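PDB 4KVF: rhamnose ABC transporter, periplasmic rhamnose-binding protein from Kribbella flavida, which probably binds a sugar, presumably rhamnose, outside the cell membrane and hands it to an ABC transporter for uptake. Local coordinates for residues A[46-51]-A[77-82]; A[136-141]-A[322-327]; A[158-163]-A[226-231]. All blocks are in the same frame, centred on the assembly; numbering follows the deposited sequence.

Contact 1 (A[46-51]-A[77-82])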
loop_
_atom_site.group_PDB
_atom_site.type_symbol
_atom_site.label_atom_id
_atom_site.label_comp_id
_atom_site.label_asym_id
_atom_site.label_seq_id
_atom_site.Cartn_x
_atom_site.Cartn_y
_atom_site.Cartn_z
ATOM N N PRO A 46 7.371 -1.532 -12.177
ATOM C CA PRO A 46 6.045 -1.387 -11.572
ATOM C C PRO A 46 4.987 -2.070 -12.439
ATOM O O PRO A 46 5.310 -2.574 -13.514
ATOM C CB PRO A 46 5.847 0.125 -11.554
ATOM C CG PRO A 46 6.581 0.597 -12.783
ATOM C CD PRO A 46 7.781 -0.320 -12.920
ATOM N N LYS A 47 3.743 -2.093 -11.972
ATOM C CA LYS A 47 2.652 -2.659 -12.762
ATOM C C LYS A 47 2.389 -1.857 -14.037
ATOM O O LYS A 47 2.187 -2.431 -15.106
ATOM C CB LYS A 47 1.379 -2.760 -11.923
ATOM C CG LYS A 47 1.551 -3.655 -10.709
ATOM C CD LYS A 47 0.218 -4.004 -10.078
ATOM C CE LYS A 47 0.333 -5.288 -9.283
ATOM N NZ LYS A 47 -0.918 -5.563 -8.521
ATOM N N GLN A 48 2.386 -0.531 -13.914
ATOM C CA GLN A 48 2.221 0.355 -15.065
ATOM C C GLN A 48 3.049 1.624 -14.907
ATOM O O GLN A 48 3.021 2.262 -13.853
ATOM C CB GLN A 48 0.748 0.731 -15.269
ATOM C CG GLN A 48 -0.105 -0.346 -15.925
ATOM C CD GLN A 48 -1.373 0.210 -16.565
ATOM O OE1 GLN A 48 -1.411 1.363 -16.999
ATOM N NE2 GLN A 48 -2.418 -0.613 -16.625
ATOM N N LEU A 49 3.783 1.985 -15.955
ATOM C CA LEU A 49 4.523 3.244 -15.973
ATOM C C LEU A 49 3.571 4.421 -16.163
ATOM O O LEU A 49 2.463 4.256 -16.677
ATOM C CB LEU A 49 5.560 3.248 -17.101
ATOM C CG LEU A 49 6.812 2.396 -16.901
ATOM C CD1 LEU A 49 7.818 2.590 -18.040
ATOM C CD2 LEU A 49 7.424 2.758 -15.573
ATOM N N ASN A 50 4.008 5.601 -15.729
ATOM C CA ASN A 50 3.353 6.863 -16.076
ATOM C C ASN A 50 1.951 7.111 -15.504
ATOM O O ASN A 50 1.029 7.487 -16.226
ATOM C CB ASN A 50 3.373 7.081 -17.595
ATOM C CG ASN A 50 4.785 7.204 -18.143
ATOM O OD1 ASN A 50 5.187 6.459 -19.043
ATOM N ND2 ASN A 50 5.550 8.146 -17.593
ATOM N N ASN A 51 1.812 6.897 -14.199
ATOM C CA ASN A 51 0.688 7.419 -13.426
ATOM C C ASN A 51 1.263 8.037 -12.152
ATOM O O ASN A 51 2.333 7.613 -11.705
ATOM C CB ASN A 51 -0.330 6.321 -13.111
ATOM C CG ASN A 51 0.254 5.203 -12.292
ATOM O OD1 ASN A 51 0.384 5.314 -11.075
ATOM N ND2 ASN A 51 0.593 4.104 -12.953
ATOM N N PRO A 77 5.547 -1.606 -18.892
ATOM C CA PRO A 77 4.535 -1.409 -19.934
ATOM C C PRO A 77 3.823 -0.097 -19.670
ATOM O O PRO A 77 3.822 0.356 -18.529
ATOM C CB PRO A 77 3.582 -2.589 -19.714
ATOM C CG PRO A 77 3.651 -2.830 -18.241
ATOM C CD PRO A 77 5.100 -2.549 -17.847
ATOM N N ASN A 78 3.239 0.524 -20.686
ATOM C CA ASN A 78 2.389 1.669 -20.401
ATOM C C ASN A 78 0.909 1.320 -20.535
ATOM O O ASN A 78 0.550 0.177 -20.839
ATOM C CB ASN A 78 2.763 2.897 -21.239
ATOM C CG ASN A 78 2.606 4.196 -20.464
ATOM O OD1 ASN A 78 1.814 4.275 -19.521
ATOM N ND2 ASN A 78 3.364 5.219 -20.853
ATOM N N ASP A 79 0.071 2.319 -20.279
ATOM C CA ASP A 79 -1.382 2.198 -20.307
ATOM C C ASP A 79 -1.878 1.354 -21.479
ATOM O O ASP A 79 -2.582 0.356 -21.293
ATOM C CB ASP A 79 -1.988 3.601 -20.387
ATOM C CG ASP A 79 -3.412 3.653 -19.886
ATOM O OD1 ASP A 79 -4.103 2.614 -19.936
ATOM O OD2 ASP A 79 -3.841 4.742 -19.445
ATOM N N ALA A 80 -1.491 1.752 -22.685
ATOM C CA ALA A 80 -1.868 1.013 -23.879
ATOM C C ALA A 80 -0.701 0.188 -24.410
ATOM O O ALA A 80 -0.364 0.243 -25.595
ATOM C CB ALA A 80 -2.401 1.944 -24.935
ATOM N N SER A 81 -0.081 -0.564 -23.508
ATOM C CA SER A 81 0.838 -1.626 -23.888
ATOM C C SER A 81 0.147 -2.954 -23.615
ATOM O O SER A 81 -0.680 -3.054 -22.709
ATOM C CB SER A 81 2.138 -1.538 -23.085
ATOM O OG SER A 81 3.009 -2.613 -23.400
ATOM N N ALA A 82 0.470 -3.965 -24.409
ATOM C CA ALA A 82 -0.045 -5.305 -24.175
ATOM C C ALA A 82 1.127 -6.232 -23.894
ATOM O O ALA A 82 0.989 -7.458 -23.928
ATOM C CB ALA A 82 -0.838 -5.791 -25.370
#
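N50 and N78 present their side-chain amides to each other between the loops 46-51 and 77-82, the two chains crossing at about a right angle while the amide planes lie 32° apart. N50 OD1 sits 2.9 Å from N78 ND2. The rotation of the N78 amide is supported by a bond on its own side of the contact: D79 N donates to N78 OD1 over 2.7 Å, reaching the oxygen from the flank of its C=O rather than head-on. L49 O also stands 2.9 Å from N78 OD1, two acceptors that do not bond, and the N78 chi1 of -144° is off a staggered position. Replacing N78 by an alanine removes the amide, which would probably leave D79 N without its acceptor and N50 OD1 without its close neighbour. Both segments are loops at the C-terminal ends of adjacent parallel strands, 41-45 and 71-74; such loops commonly face the ligand cleft in type I periplasmic binding proteins. N51 N-caps helix 52-67, its OD1 accepting from T54 N. The two backbones are joined by a nearly linear bond from L49 N to P77 O at 3.0 Å (N-H...O angle 172°), and the CB of L49 lies against the same oxygen. P77 rests on the opposite segment through its ring, whose CG meets K47 O at 3.5 Å, and also touches Y88 of helix 85-94. L49 is packed on L74. K47 itself points away from the 77-82 loop and spends its ammonium group on S129. Q48 reaches across from the flank: its CG lies anti to the carbonyl carbon and the chain runs extended beyond it, which carries OE1 to within 3.4 Å of D79 CA, alongside the D79 backbone rather than onto its carboxylate.

Contact 2 (A[136-141]-A[322-327])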
loop_
_atom_site.group_PDB
_atom_site.type_symbol
_atom_site.label_atom_id
_atom_site.label_comp_id
_atom_site.label_asym_id
_atom_site.label_seq_id
_atom_site.Cartn_x
_atom_site.Cartn_y
_atom_site.Cartn_z
ATOM N N ARG A 136 11.048 -15.097 -5.338
ATOM C CA ARG A 136 11.693 -13.836 -4.981
ATOM C C ARG A 136 12.411 -13.945 -3.636
ATOM O O ARG A 136 12.103 -14.816 -2.827
ATOM C CB ARG A 136 10.687 -12.676 -4.967
ATOM C CG ARG A 136 9.817 -12.569 -3.708
ATOM C CD ARG A 136 8.818 -13.707 -3.531
ATOM N NE ARG A 136 7.954 -13.403 -2.395
ATOM C CZ ARG A 136 8.210 -13.721 -1.132
ATOM N NH1 ARG A 136 9.311 -14.398 -0.815
ATOM N NH2 ARG A 136 7.361 -13.361 -0.178
ATOM N N ASP A 137 13.375 -13.062 -3.399
ATOM C CA ASP A 137 14.138 -13.102 -2.152
ATOM C C ASP A 137 13.442 -12.374 -1.007
ATOM O O ASP A 137 13.564 -12.778 0.142
ATOM C CB ASP A 137 15.539 -12.537 -2.383
ATOM C CG ASP A 137 16.300 -13.321 -3.437
ATOM O OD1 ASP A 137 16.745 -14.447 -3.123
ATOM O OD2 ASP A 137 16.443 -12.810 -4.570
ATOM N N ALA A 138 12.708 -11.314 -1.333
ATOM C CA ALA A 138 11.964 -10.551 -0.333
ATOM C C ALA A 138 10.791 -9.826 -0.974
ATOM O O ALA A 138 10.791 -9.564 -2.176
ATOM C CB ALA A 138 12.874 -9.547 0.376
ATOM N N PHE A 139 9.797 -9.508 -0.150
ATOM C CA PHE A 139 8.607 -8.789 -0.600
ATOM C C PHE A 139 8.404 -7.566 0.272
ATOM O O PHE A 139 8.313 -7.678 1.500
ATOM C CB PHE A 139 7.379 -9.710 -0.521
ATOM C CG PHE A 139 6.053 -8.990 -0.650
ATOM C CD1 PHE A 139 5.797 -8.141 -1.712
ATOM C CD2 PHE A 139 5.050 -9.204 0.280
ATOM C CE1 PHE A 139 4.568 -7.495 -1.827
ATOM C CE2 PHE A 139 3.819 -8.567 0.165
ATOM C CZ PHE A 139 3.584 -7.710 -0.885
ATOM N N ILE A 140 8.339 -6.388 -0.349
ATOM C CA ILE A 140 8.060 -5.182 0.421
ATOM C C ILE A 140 6.553 -4.949 0.451
ATOM O O ILE A 140 5.936 -4.634 -0.567
ATOM C CB ILE A 140 8.752 -3.927 -0.161
ATOM C CG1 ILE A 140 10.247 -4.202 -0.396
ATOM C CG2 ILE A 140 8.555 -2.730 0.798
ATOM C CD1 ILE A 140 10.992 -4.737 0.852
ATOM N N ASN A 141 5.974 -5.113 1.636
ATOM C CA ASN A 141 4.545 -4.927 1.851
ATOM C C ASN A 141 4.280 -3.576 2.508
ATOM O O ASN A 141 4.799 -3.303 3.597
ATOM C CB ASN A 141 4.000 -6.052 2.735
ATOM C CG ASN A 141 2.485 -6.115 2.725
ATOM O OD1 ASN A 141 1.830 -5.289 2.086
ATOM N ND2 ASN A 141 1.924 -7.131 3.382
ATOM N N GLY A 322 10.043 -13.961 3.909
ATOM C CA GLY A 322 10.735 -12.865 3.256
ATOM C C GLY A 322 9.943 -11.582 3.148
ATOM O O GLY A 322 10.356 -10.650 2.455
ATOM N N GLU A 323 8.821 -11.503 3.855
ATOM C CA GLU A 323 8.012 -10.285 3.836
ATOM C C GLU A 323 8.616 -9.236 4.742
ATOM O O GLU A 323 8.922 -9.508 5.909
ATOM C CB GLU A 323 6.574 -10.570 4.283
ATOM C CG GLU A 323 5.748 -9.314 4.404
ATOM C CD GLU A 323 4.289 -9.592 4.712
ATOM O OE1 GLU A 323 3.942 -9.714 5.906
ATOM O OE2 GLU A 323 3.496 -9.709 3.759
ATOM N N ILE A 324 8.810 -8.040 4.187
ATOM C CA ILE A 324 9.290 -6.902 4.932
ATOM C C ILE A 324 8.190 -5.846 4.934
ATOM O O ILE A 324 7.805 -5.353 3.883
ATOM C CB ILE A 324 10.562 -6.312 4.282
ATOM C CG1 ILE A 324 11.640 -7.402 4.190
ATOM C CG2 ILE A 324 11.060 -5.119 5.082
ATOM C CD1 ILE A 324 12.879 -6.977 3.383
ATOM N N VAL A 325 7.673 -5.526 6.118
ATOM C CA VAL A 325 6.510 -4.630 6.208
ATOM C C VAL A 325 6.979 -3.207 6.424
ATOM O O VAL A 325 7.705 -2.939 7.387
ATOM C CB VAL A 325 5.608 -5.042 7.398
ATOM C CG1 VAL A 325 4.422 -4.079 7.518
ATOM C CG2 VAL A 325 5.127 -6.474 7.191
ATOM N N LEU A 326 6.568 -2.294 5.539
ATOM C CA LEU A 326 7.043 -0.915 5.582
ATOM C C LEU A 326 6.720 -0.282 6.929
ATOM O O LEU A 326 7.553 0.386 7.541
ATOM C CB LEU A 326 6.419 -0.094 4.445
ATOM C CG LEU A 326 6.611 1.423 4.474
ATOM C CD1 LEU A 326 8.097 1.797 4.366
ATOM C CD2 LEU A 326 5.807 2.067 3.350
ATOM N N GLY A 327 5.503 -0.521 7.402
ATOM C CA GLY A 327 5.112 -0.079 8.727
ATOM C C GLY A 327 3.603 -0.086 8.835
ATOM O O GLY A 327 2.916 -0.568 7.933
#
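I324 N bonds F139 O at 2.8 Å and almost linearly, one of four backbone bonds that join the parallel strands 138-141 and 323-325; F139 N to G322 O, N141 N to I324 O and L326 N to N141 O complete the set, the outer two using G322 and L326 just beyond the ends of strand 323-325. One side-chain bond reinforces it: N141 ND2 donates to E323 OE2 over 3.0 Å, meeting the oxygen from above the carboxylate plane, with the amide and carboxylate planes 53° apart. E323 extends with CG anti to its backbone N (chi1 174°), laying the carboxylate beside the F139 ring, where OE2 stands at the ring edge, 3.8 Å from CE2. On the other face of the sheet, I140 and I324 run side by side, I140 CD1 touching I324 CB at 3.8 Å, while A138 CB meets I324 CD1. G322 has positive phi, and a side chain there would run into D137 O. Strand 323-325 is the outermost strand on this side of the six-stranded sheet of a type I periplasmic-binding-protein domain; strand 138-141 is bonded on its other flank to strand 123-127, and I140 packs against L287 and A288 of helix 281-296.

Contact 3 (A[158-163]-A[226-231])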
loop_
_atom_site.group_PDB
_atom_site.type_symbol
_atom_site.label_atom_id
_atom_site.label_comp_id
_atom_site.label_asym_id
_atom_site.label_seq_id
_atom_site.Cartn_x
_atom_site.Cartn_y
_atom_site.Cartn_z
ATOM N N GLU A 158 -12.434 6.460 17.187
ATOM C CA GLU A 158 -12.150 7.836 17.590
ATOM C C GLU A 158 -13.227 8.786 17.065
ATOM O O GLU A 158 -13.795 9.577 17.818
ATOM C CB GLU A 158 -10.771 8.266 17.076
ATOM C CG GLU A 158 -9.606 7.472 17.646
ATOM C CD GLU A 158 -8.306 7.706 16.891
ATOM O OE1 GLU A 158 -7.226 7.422 17.458
ATOM O OE2 GLU A 158 -8.365 8.162 15.727
ATOM N N LEU A 159 -13.511 8.695 15.769
ATOM C CA LEU A 159 -14.471 9.593 15.126
ATOM C C LEU A 159 -15.883 9.415 15.687
ATOM O O LEU A 159 -16.671 10.365 15.730
ATOM C CB LEU A 159 -14.448 9.390 13.602
ATOM C CG LEU A 159 -13.137 9.806 12.915
ATOM C CD1 LEU A 159 -13.029 9.198 11.517
ATOM C CD2 LEU A 159 -13.045 11.328 12.852
ATOM N N ALA A 160 -16.200 8.204 16.136
ATOM C CA ALA A 160 -17.521 7.912 16.695
ATOM C C ALA A 160 -17.587 8.244 18.181
ATOM O O ALA A 160 -18.619 8.046 18.822
ATOM C CB ALA A 160 -17.883 6.455 16.478
ATOM N N GLY A 161 -16.480 8.736 18.728
ATOM C CA GLY A 161 -16.415 9.039 20.145
ATOM C C GLY A 161 -16.567 7.803 21.014
ATOM O O GLY A 161 -17.171 7.863 22.085
ATOM N N GLY A 162 -16.029 6.677 20.549
ATOM C CA GLY A 162 -16.002 5.459 21.340
ATOM C C GLY A 162 -17.173 4.505 21.162
ATOM O O GLY A 162 -17.088 3.342 21.556
ATOM N N SER A 163 -18.265 4.975 20.570
ATOM C CA SER A 163 -19.446 4.127 20.424
ATOM C C SER A 163 -20.381 4.587 19.310
ATOM O O SER A 163 -20.342 5.743 18.890
ATOM C CB SER A 163 -20.221 4.073 21.742
ATOM O OG SER A 163 -21.112 5.168 21.838
ATOM N N LEU A 226 -26.218 6.838 12.045
ATOM C CA LEU A 226 -24.869 6.501 11.604
ATOM C C LEU A 226 -23.841 7.547 12.050
ATOM O O LEU A 226 -24.052 8.748 11.876
ATOM C CB LEU A 226 -24.853 6.373 10.084
ATOM C CG LEU A 226 -23.650 5.677 9.467
ATOM C CD1 LEU A 226 -23.531 4.265 10.007
ATOM C CD2 LEU A 226 -23.799 5.662 7.954
ATOM N N LYS A 227 -22.732 7.092 12.628
ATOM C CA LYS A 227 -21.684 8.012 13.060
ATOM C C LYS A 227 -20.516 8.107 12.075
ATOM O O LYS A 227 -19.928 9.167 11.897
ATOM C CB LYS A 227 -21.157 7.627 14.449
ATOM C CG LYS A 227 -22.048 8.059 15.605
ATOM C CD LYS A 227 -21.211 8.296 16.855
ATOM C CE LYS A 227 -22.061 8.375 18.113
ATOM N NZ LYS A 227 -21.210 8.321 19.340
ATOM N N VAL A 228 -20.154 6.986 11.464
ATOM C CA VAL A 228 -18.981 6.952 10.602
ATOM C C VAL A 228 -19.233 6.078 9.393
ATOM O O VAL A 228 -19.766 4.982 9.525
ATOM C CB VAL A 228 -17.744 6.378 11.340
ATOM C CG1 VAL A 228 -16.488 6.573 10.505
ATOM C CG2 VAL A 228 -17.567 7.036 12.711
ATOM N N ILE A 229 -18.846 6.565 8.218
ATOM C CA ILE A 229 -18.729 5.715 7.048
ATOM C C ILE A 229 -17.245 5.462 6.857
ATOM O O ILE A 229 -16.466 6.412 6.780
ATOM C CB ILE A 229 -19.280 6.391 5.779
ATOM C CG1 ILE A 229 -20.777 6.676 5.940
ATOM C CG2 ILE A 229 -19.009 5.515 4.562
ATOM C CD1 ILE A 229 -21.428 7.283 4.718
ATOM N N VAL A 230 -16.854 4.187 6.791
ATOM C CA VAL A 230 -15.466 3.801 6.558
ATOM C C VAL A 230 -15.382 3.259 5.137
ATOM O O VAL A 230 -16.036 2.274 4.818
ATOM C CB VAL A 230 -15.016 2.655 7.515
ATOM C CG1 VAL A 230 -13.560 2.275 7.267
ATOM C CG2 VAL A 230 -15.227 3.043 8.978
ATOM N N SER A 231 -14.601 3.901 4.276
ATOM C CA SER A 231 -14.513 3.451 2.887
ATOM C C SER A 231 -13.081 3.096 2.534
ATOM O O SER A 231 -12.273 3.986 2.265
ATOM C CB SER A 231 -15.045 4.539 1.948
ATOM O OG SER A 231 -15.216 4.037 0.633
#
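K227 supplies the polar part of the contact: its ammonium nitrogen donates to two backbone carbonyls of the facing turn, NZ lying 2.7 Å from A160 O and 2.8 Å from S163 O. The two oxygens are not met alike. At A160 the donor is tilted 21° from the carbonyl plane, whereas at S163 it comes from above that plane. A K227 chain extended beyond CG brings NZ to both, and places CE 3.2 Å from S163 O. The two carbonyls belong to the first and last residues of a type I' turn from A160 to S163, just where helix 145-159 ends in a Schellman motif with G161 at positive phi. Because a helix C-terminus carries a partial negative charge, the lysine is likely to be favoured there electrostatically as well. The arrangement ties the helix end and the turn leading into strand 164-170 to strand 226-231, which is that strand's parallel neighbour in the four-stranded sheet of the second, C-terminal domain of this type I binding-protein fold. The apolar contacts lie nearer the strand, at the aliphatic part of K227 and at V228. A160 CB touches both, 3.8 Å from K227 CD and equally far from V228 CG2, in directions roughly at right angles. L159 adds its CB to the same V228 methyl at 4.0 Å, and its side chain also touches A254 and T256 of strand 254-257.

How the contacts relate
Contacts 1 and 2 belong to the same N-terminal sheet, centres about 23 Å apart. Both are partly buried, but contact 1, between loops beyond strands 41-45 and 71-74, includes exposed residues, while contact 2, at the sheet's other edge, has none exposed and half its residues buried. Contact 3, in the other sheet, joins a helix end to a strand; also partly buried, with A160 and V228 buried and none exposed, it lies farthest from the chain centre. Chemistry follows place: side-chain amides and one backbone bond in the loops; regular backbone pairing, with isoleucines on one face and an amide–carboxylate bond on the other; a lysine holding turn carbonyls. Strand 138-141 and helix 145-159, consecutive in the chain, link contacts 2 and 3.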